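Local atomic coordinates of acetyl-CoA hydrolase/transferase family protein (Porphyromonas gingivalis, PDB entry 2NVV), a protein that probably transfers coenzyme A between acyl-CoA and acetate or hydrolyses acetyl-CoA, and binds zinc. Residues A[314-317]-A[323-326]; A[357-362]-A[467-472]; A[109-112]-A[116-119]. All blocks are in the same frame, centred on the assembly; numbering follows the deposited sequence.

Contact 1 (A[314-317]-A[323-326]); sequences IQDI and FFKD
With CG1 of I317 beside its backbone N (chi1 -68°) and CG of F324 likewise beside its own, the isoleucine branch and the phenyl ring cross at about a right angle. CG1 of I317 stands over one face of the F324 ring: it lies 3.9 Å from the ring centroid and only 9° off the normal, a CH-pi contact. The other branch touches further back, I317 CG2 meeting F324 CB at 3.8 Å, and the backbone joins in where I317 CA comes within 3.7 Å of F324 CD1. The opposite face of the same ring is covered by CD2 of the adjacent F323, which sits over its centre, so the phenyl is sandwiched between an aliphatic carbon and a ring carbon. D316 reaches the far end of the ring, its OD2 3.8 Å from F324 CZ with the carboxylate turned 80° from the ring plane; the charge itself is paired with K295 in a salt bridge. The contact joins the consecutive short helices 311-318 and 321-324 across the tight link between them, and it packs on helix 288-295, where I291 touches both I317 and F324, while L307 of strand 306-307 meets I317.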
loop_
_atom_site.group_PDB
_atom_site.type_symbol
_atom_site.label_atom_id
_atom_site.label_comp_id
_atom_site.label_asym_id
_atom_site.label_seq_id
_atom_site.Cartn_x
_atom_site.Cartn_y
_atom_site.Cartn_z
ATOM N N ILE A 314 0.157 29.122 -18.426
ATOM C CA ILE A 314 1.023 29.671 -17.384
ATOM C C ILE A 314 1.075 31.181 -17.478
ATOM O O ILE A 314 1.160 31.853 -16.462
ATOM C CB ILE A 314 2.453 29.105 -17.464
ATOM C CG1 ILE A 314 3.219 29.468 -16.195
ATOM C CG2 ILE A 314 3.186 29.661 -18.675
ATOM C CD1 ILE A 314 2.661 28.840 -14.935
ATOM N N GLN A 315 1.006 31.714 -18.695
ATOM C CA GLN A 315 1.027 33.164 -18.882
ATOM C C GLN A 315 -0.292 33.761 -18.411
ATOM O O GLN A 315 -0.322 34.868 -17.870
ATOM C CB GLN A 315 1.269 33.526 -20.346
ATOM C CG GLN A 315 2.603 33.027 -20.875
ATOM C CD GLN A 315 2.928 33.550 -22.263
ATOM O OE1 GLN A 315 2.127 33.424 -23.192
ATOM N NE2 GLN A 315 4.120 34.136 -22.412
ATOM N N ASP A 316 -1.383 33.024 -18.601
ATOM C CA ASP A 316 -2.679 33.514 -18.162
ATOM C C ASP A 316 -2.728 33.575 -16.631
ATOM O O ASP A 316 -3.291 34.507 -16.040
ATOM C CB ASP A 316 -3.794 32.611 -18.693
ATOM C CG ASP A 316 -5.177 33.052 -18.231
ATOM O OD1 ASP A 316 -5.474 34.264 -18.275
ATOM O OD2 ASP A 316 -5.973 32.179 -17.832
ATOM N N ILE A 317 -2.135 32.575 -15.988
ATOM C CA ILE A 317 -2.097 32.527 -14.537
ATOM C C ILE A 317 -1.266 33.689 -14.001
ATOM O O ILE A 317 -1.720 34.452 -13.154
ATOM C CB ILE A 317 -1.494 31.188 -14.049
ATOM C CG1 ILE A 317 -2.447 30.039 -14.394
ATOM C CG2 ILE A 317 -1.233 31.235 -12.542
ATOM C CD1 ILE A 317 -1.910 28.661 -14.076
ATOM N N PHE A 323 -6.694 36.066 -9.461
ATOM C CA PHE A 323 -7.659 34.993 -9.456
ATOM C C PHE A 323 -7.077 33.643 -9.026
ATOM O O PHE A 323 -7.686 32.937 -8.224
ATOM C CB PHE A 323 -8.259 34.882 -10.863
ATOM C CG PHE A 323 -9.239 33.760 -11.025
ATOM C CD1 PHE A 323 -10.549 33.889 -10.562
ATOM C CD2 PHE A 323 -8.856 32.569 -11.635
ATOM C CE1 PHE A 323 -11.460 32.842 -10.709
ATOM C CE2 PHE A 323 -9.760 31.514 -11.785
ATOM C CZ PHE A 323 -11.059 31.648 -11.325
ATOM N N PHE A 324 -5.901 33.297 -9.543
ATOM C CA PHE A 324 -5.288 32.003 -9.257
ATOM C C PHE A 324 -4.498 31.829 -7.968
ATOM O O PHE A 324 -4.497 30.751 -7.395
ATOM C CB PHE A 324 -4.399 31.587 -10.431
ATOM C CG PHE A 324 -5.128 31.490 -11.739
ATOM C CD1 PHE A 324 -5.274 32.608 -12.550
ATOM C CD2 PHE A 324 -5.685 30.289 -12.148
ATOM C CE1 PHE A 324 -5.968 32.531 -13.751
ATOM C CE2 PHE A 324 -6.381 30.193 -13.341
ATOM C CZ PHE A 324 -6.524 31.320 -14.149
ATOM N N LYS A 325 -3.833 32.884 -7.524
ATOM C CA LYS A 325 -2.994 32.836 -6.328
ATOM C C LYS A 325 -3.576 32.101 -5.117
ATOM O O LYS A 325 -2.899 31.278 -4.497
ATOM C CB LYS A 325 -2.600 34.257 -5.917
ATOM C CG LYS A 325 -1.344 34.318 -5.071
ATOM C CD LYS A 325 -0.621 35.647 -5.276
ATOM C CE LYS A 325 0.715 35.637 -4.563
ATOM N NZ LYS A 325 1.435 34.383 -4.880
ATOM N N ASP A 326 -4.827 32.395 -4.797
ATOM C CA ASP A 326 -5.505 31.780 -3.661
ATOM C C ASP A 326 -6.266 30.497 -4.016
ATOM O O ASP A 326 -7.028 29.978 -3.198
ATOM C CB ASP A 326 -6.481 32.787 -3.055
ATOM C CG ASP A 326 -7.340 33.461 -4.117
ATOM O OD1 ASP A 326 -6.779 34.221 -4.941
ATOM O OD2 ASP A 326 -8.570 33.225 -4.138
#

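Contact 2 (A[357-362]-A[467-472]); sequences DIFGNI and QTPQNL
F359 and T468 mark the closest backbone approach, their CA atoms 8.1 Å apart, between a beta hairpin's type I turn from D357 to G360, with G360 at positive phi in the G1-bulge position, and a loop without regular structure. The F359 ring bridges most of this gap, with three residues of 467-472 set around it. CG2 of T468 lies over the centre of one face, 4.1 Å from the centroid and 3° off the normal, a CH-pi contact; CG1 of I358 covers the opposite face, offset toward the rim. CD of P469 comes obliquely to the CE2-CZ side of the ring, 3.5 Å from F359 CE2. Q470 bends at chi2 (-73°), which carries its amide back to the ring edge, where NE2 lies 3.7 Å from F359 CD1. The amide only packs on the ring; its polar atoms are used by other partners, OE1 by Y459 OH and NE2 by P407 O.

The turn that presents F359 is organised by D357. Its OD1 accepts from F359 N at 2.9 Å, forming an Asx turn, and also from N361 N at 3.1 Å and N361 ND2 at 3.1 Å. These donors arrive from different directions: N361 ND2 meets the syn lone pair of D357 OD1, F359 N comes on the anti side, and N361 N lies above the carboxylate plane.

T468, the residue over the ring face, lies with its side chain about 5 Å from that of the zinc ligand E416 and beside the second subunit. Chemically, the touching surfaces are mostly apolar, with one satisfied amide at the ring edge. Three N-H groups on D357 OD1, and V409 N on OD2, would probably favour the ionised carboxylate.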
loop_
_atom_site.group_PDB
_atom_site.type_symbol
_atom_site.label_atom_id
_atom_site.label_comp_id
_atom_site.label_asym_id
_atom_site.label_seq_id
_atom_site.Cartn_x
_atom_site.Cartn_y
_atom_site.Cartn_z
ATOM N N ASP A 357 -5.901 -7.417 -14.850
ATOM C CA ASP A 357 -6.356 -8.790 -15.029
ATOM C C ASP A 357 -7.736 -8.955 -14.413
ATOM O O ASP A 357 -8.205 -8.101 -13.658
ATOM C CB ASP A 357 -5.365 -9.823 -14.459
ATOM C CG ASP A 357 -5.153 -9.698 -12.967
ATOM O OD1 ASP A 357 -6.131 -9.451 -12.234
ATOM O OD2 ASP A 357 -3.995 -9.875 -12.524
ATOM N N ILE A 358 -8.387 -10.057 -14.750
ATOM C CA ILE A 358 -9.739 -10.343 -14.282
ATOM C C ILE A 358 -9.941 -10.444 -12.772
ATOM O O ILE A 358 -11.070 -10.590 -12.305
ATOM C CB ILE A 358 -10.274 -11.634 -14.970
ATOM C CG1 ILE A 358 -9.257 -12.770 -14.828
ATOM C CG2 ILE A 358 -10.531 -11.352 -16.460
ATOM C CD1 ILE A 358 -9.679 -14.090 -15.480
ATOM N N PHE A 359 -8.864 -10.356 -11.998
ATOM C CA PHE A 359 -9.015 -10.436 -10.558
ATOM C C PHE A 359 -8.795 -9.101 -9.853
ATOM O O PHE A 359 -8.742 -9.033 -8.618
ATOM C CB PHE A 359 -8.095 -11.518 -10.006
ATOM C CG PHE A 359 -8.404 -12.875 -10.548
ATOM C CD1 PHE A 359 -7.556 -13.480 -11.471
ATOM C CD2 PHE A 359 -9.593 -13.519 -10.202
ATOM C CE1 PHE A 359 -7.892 -14.715 -12.056
ATOM C CE2 PHE A 359 -9.940 -14.745 -10.776
ATOM C CZ PHE A 359 -9.086 -15.344 -11.708
ATOM N N GLY A 360 -8.673 -8.039 -10.649
ATOM C CA GLY A 360 -8.499 -6.704 -10.099
ATOM C C GLY A 360 -7.092 -6.218 -9.844
ATOM O O GLY A 360 -6.904 -5.212 -9.163
ATOM N N ASN A 361 -6.103 -6.920 -10.376
ATOM C CA ASN A 361 -4.715 -6.531 -10.182
ATOM C C ASN A 361 -4.323 -5.618 -11.330
ATOM O O ASN A 361 -4.740 -5.836 -12.468
ATOM C CB ASN A 361 -3.837 -7.779 -10.149
ATOM C CG ASN A 361 -4.234 -8.721 -9.040
ATOM O OD1 ASN A 361 -3.920 -8.492 -7.875
ATOM N ND2 ASN A 361 -4.954 -9.776 -9.395
ATOM N N ILE A 362 -3.524 -4.597 -11.028
ATOM C CA ILE A 362 -3.114 -3.630 -12.042
ATOM C C ILE A 362 -1.598 -3.526 -12.253
ATOM O O ILE A 362 -0.813 -3.570 -11.313
ATOM C CB ILE A 362 -3.680 -2.200 -11.708
ATOM C CG1 ILE A 362 -5.109 -2.054 -12.236
ATOM C CG2 ILE A 362 -2.831 -1.108 -12.356
ATOM C CD1 ILE A 362 -6.114 -2.920 -11.585
ATOM N N GLN A 467 -9.456 -20.563 -4.246
ATOM C CA GLN A 467 -9.938 -19.192 -4.113
ATOM C C GLN A 467 -9.710 -18.404 -5.411
ATOM O O GLN A 467 -10.607 -17.717 -5.889
ATOM C CB GLN A 467 -9.201 -18.529 -2.945
ATOM C CG GLN A 467 -9.280 -17.016 -2.872
ATOM C CD GLN A 467 -10.621 -16.501 -2.383
ATOM O OE1 GLN A 467 -10.791 -15.303 -2.175
ATOM N NE2 GLN A 467 -11.578 -17.401 -2.205
ATOM N N THR A 468 -8.520 -18.526 -5.989
ATOM C CA THR A 468 -8.189 -17.811 -7.223
ATOM C C THR A 468 -7.890 -18.801 -8.355
ATOM O O THR A 468 -6.901 -19.539 -8.308
ATOM C CB THR A 468 -6.965 -16.883 -6.997
ATOM O OG1 THR A 468 -7.240 -15.988 -5.906
ATOM C CG2 THR A 468 -6.660 -16.073 -8.247
ATOM N N PRO A 469 -8.755 -18.824 -9.386
ATOM C CA PRO A 469 -8.660 -19.696 -10.562
ATOM C C PRO A 469 -7.533 -19.396 -11.553
ATOM O O PRO A 469 -7.765 -19.402 -12.767
ATOM C CB PRO A 469 -10.030 -19.538 -11.233
ATOM C CG PRO A 469 -10.906 -18.948 -10.179
ATOM C CD PRO A 469 -9.989 -18.023 -9.449
ATOM N N GLN A 470 -6.324 -19.137 -11.061
ATOM C CA GLN A 470 -5.195 -18.871 -11.962
ATOM C C GLN A 470 -4.590 -20.191 -12.431
ATOM O O GLN A 470 -4.319 -21.084 -11.626
ATOM C CB GLN A 470 -4.124 -18.024 -11.263
ATOM C CG GLN A 470 -4.466 -16.551 -11.159
ATOM C CD GLN A 470 -4.368 -15.826 -12.488
ATOM O OE1 GLN A 470 -4.512 -16.421 -13.548
ATOM N NE2 GLN A 470 -4.139 -14.528 -12.434
ATOM N N ASN A 471 -4.389 -20.321 -13.734
ATOM C CA ASN A 471 -3.814 -21.535 -14.286
ATOM C C ASN A 471 -2.356 -21.268 -14.657
ATOM O O ASN A 471 -2.047 -20.759 -15.739
ATOM C CB ASN A 471 -4.601 -21.965 -15.514
ATOM C CG ASN A 471 -4.216 -23.333 -15.991
ATOM O OD1 ASN A 471 -3.035 -23.633 -16.134
ATOM N ND2 ASN A 471 -5.209 -24.176 -16.247
ATOM N N LEU A 472 -1.461 -21.617 -13.744
ATOM C CA LEU A 472 -0.037 -21.390 -13.935
ATOM C C LEU A 472 0.545 -21.944 -15.228
ATOM O O LEU A 472 1.646 -21.564 -15.619
ATOM C CB LEU A 472 0.739 -21.923 -12.727
ATOM C CG LEU A 472 1.049 -20.884 -11.636
ATOM C CD1 LEU A 472 -0.188 -20.030 -11.308
ATOM C CD2 LEU A 472 1.566 -21.608 -10.398
#

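Contact 3 (A[109-112]-A[116-119]); sequences AQDL and FYGK
F116 turns back onto D111 just after helix 108-113, in the helix-to-strand connection that leads into strand 122-127 of the parallel, Rossmann-like sheet of the N-terminal domain. Its backbone N donates to D111 O at 2.9 Å with an N-H...O angle of 141°, an i to i+5 bond, as in a pi-turn, that ties the outgoing chain to the end of the helix. The F116 ring, with CG beside its own backbone N (chi1 -68°), then runs past the aspartate: CD2 lies 3.5 Å from D111 CG, and the ring and carboxylate planes are 60° apart. R432 of the second subunit makes a cation-pi contact with this ring, so the aromatic is shared by helix, loop and subunit interface.

Y117 follows and sends its ring back against D111 and L112 of the helix. CE1 is 3.6 Å from D111 CB, while CD2 of L112 comes to the ring edge, near its plane, 4.2 Å from Y117 CD1. One face of the tyrosine ring is covered by CB of F116, and F58 of strand 55-58 touches both L112 and Y117, which seats the turn against the sheet. G118 and K119 then lead the chain away, the K119 carbonyl accepting from N20. Back on the helix, the aspartate is steadied by its predecessor: Q110 NE2 donates to D111 OD1 at 3.2 Å, nearly in line with the C-O bond.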
loop_
_atom_site.group_PDB
_atom_site.type_symbol
_atom_site.label_atom_id
_atom_site.label_comp_id
_atom_site.label_asym_id
_atom_site.label_seq_id
_atom_site.Cartn_x
_atom_site.Cartn_y
_atom_site.Cartn_z
ATOM N N ALA A 109 11.510 11.563 0.290
ATOM C CA ALA A 109 11.997 12.610 1.181
ATOM C C ALA A 109 12.398 12.109 2.568
ATOM O O ALA A 109 13.524 12.339 3.012
ATOM C CB ALA A 109 10.957 13.711 1.315
ATOM N N GLN A 110 11.490 11.429 3.257
ATOM C CA GLN A 110 11.808 10.946 4.588
ATOM C C GLN A 110 12.866 9.861 4.587
ATOM O O GLN A 110 13.699 9.802 5.490
ATOM C CB GLN A 110 10.557 10.430 5.307
ATOM C CG GLN A 110 9.848 9.314 4.601
ATOM C CD GLN A 110 8.896 8.551 5.513
ATOM O OE1 GLN A 110 8.134 9.143 6.276
ATOM N NE2 GLN A 110 8.928 7.230 5.425
ATOM N N ASP A 111 12.837 8.998 3.580
ATOM C CA ASP A 111 13.806 7.911 3.495
ATOM C C ASP A 111 15.203 8.441 3.246
ATOM O O ASP A 111 16.193 7.775 3.542
ATOM C CB ASP A 111 13.398 6.925 2.402
ATOM C CG ASP A 111 12.258 6.023 2.834
ATOM O OD1 ASP A 111 11.630 6.316 3.871
ATOM O OD2 ASP A 111 11.984 5.021 2.139
ATOM N N LEU A 112 15.271 9.641 2.683
ATOM C CA LEU A 112 16.545 10.288 2.421
ATOM C C LEU A 112 17.051 10.757 3.774
ATOM O O LEU A 112 18.217 10.594 4.101
ATOM C CB LEU A 112 16.351 11.479 1.482
ATOM C CG LEU A 112 16.538 11.175 -0.008
ATOM C CD1 LEU A 112 16.026 12.337 -0.859
ATOM C CD2 LEU A 112 18.019 10.904 -0.273
ATOM N N PHE A 116 18.517 6.112 4.243
ATOM C CA PHE A 116 18.368 4.902 3.437
ATOM C C PHE A 116 19.156 4.918 2.129
ATOM O O PHE A 116 19.633 3.882 1.671
ATOM C CB PHE A 116 16.892 4.639 3.160
ATOM C CG PHE A 116 16.107 4.252 4.380
ATOM C CD1 PHE A 116 16.743 4.057 5.604
ATOM C CD2 PHE A 116 14.724 4.085 4.314
ATOM C CE1 PHE A 116 16.013 3.703 6.745
ATOM C CE2 PHE A 116 13.984 3.729 5.456
ATOM C CZ PHE A 116 14.635 3.540 6.671
ATOM N N TYR A 117 19.277 6.090 1.520
ATOM C CA TYR A 117 20.033 6.248 0.283
ATOM C C TYR A 117 21.127 7.178 0.751
ATOM O O TYR A 117 20.864 8.119 1.490
ATOM C CB TYR A 117 19.174 6.905 -0.809
ATOM C CG TYR A 117 17.796 6.276 -0.926
ATOM C CD1 TYR A 117 16.654 6.953 -0.469
ATOM C CD2 TYR A 117 17.641 4.984 -1.435
ATOM C CE1 TYR A 117 15.400 6.359 -0.513
ATOM C CE2 TYR A 117 16.395 4.383 -1.481
ATOM C CZ TYR A 117 15.276 5.071 -1.019
ATOM O OH TYR A 117 14.033 4.463 -1.055
ATOM N N GLY A 118 22.348 6.906 0.332
ATOM C CA GLY A 118 23.494 7.677 0.772
ATOM C C GLY A 118 23.406 9.156 1.086
ATOM O O GLY A 118 22.505 9.635 1.771
ATOM N N LYS A 119 24.397 9.880 0.579
ATOM C CA LYS A 119 24.509 11.314 0.777
ATOM C C LYS A 119 24.054 12.097 -0.461
ATOM O O LYS A 119 24.053 11.579 -1.571
ATOM C CB LYS A 119 25.969 11.671 1.076
ATOM C CG LYS A 119 26.211 13.165 1.245
ATOM C CD LYS A 119 27.554 13.617 0.662
ATOM C CE LYS A 119 28.743 13.034 1.415
ATOM N NZ LYS A 119 30.041 13.589 0.925
#

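Overall arrangement
Along the chain the order is contact 3, contact 1, contact 2, each closing before the next opens. Contact 3 belongs to the N-terminal domain with its seven-stranded parallel sheet; contact 1 lies between helices 311-318 and 321-324; contact 2 joins the loop between strands 355-357 and 362-367 to a loop beyond helix 453-459. None touches another. The centres of contacts 1 and 3 are 34 Å apart. Those of contacts 2 and 3 are 36 Å apart. Contacts 1 and 2, on opposite sides of the chain's centre, have centres 46 Å apart. Contacts 2 and 3 both sit at the interface with the second subunit, contact 2 also near the zinc, while contact 1 touches no other chain of the assembly.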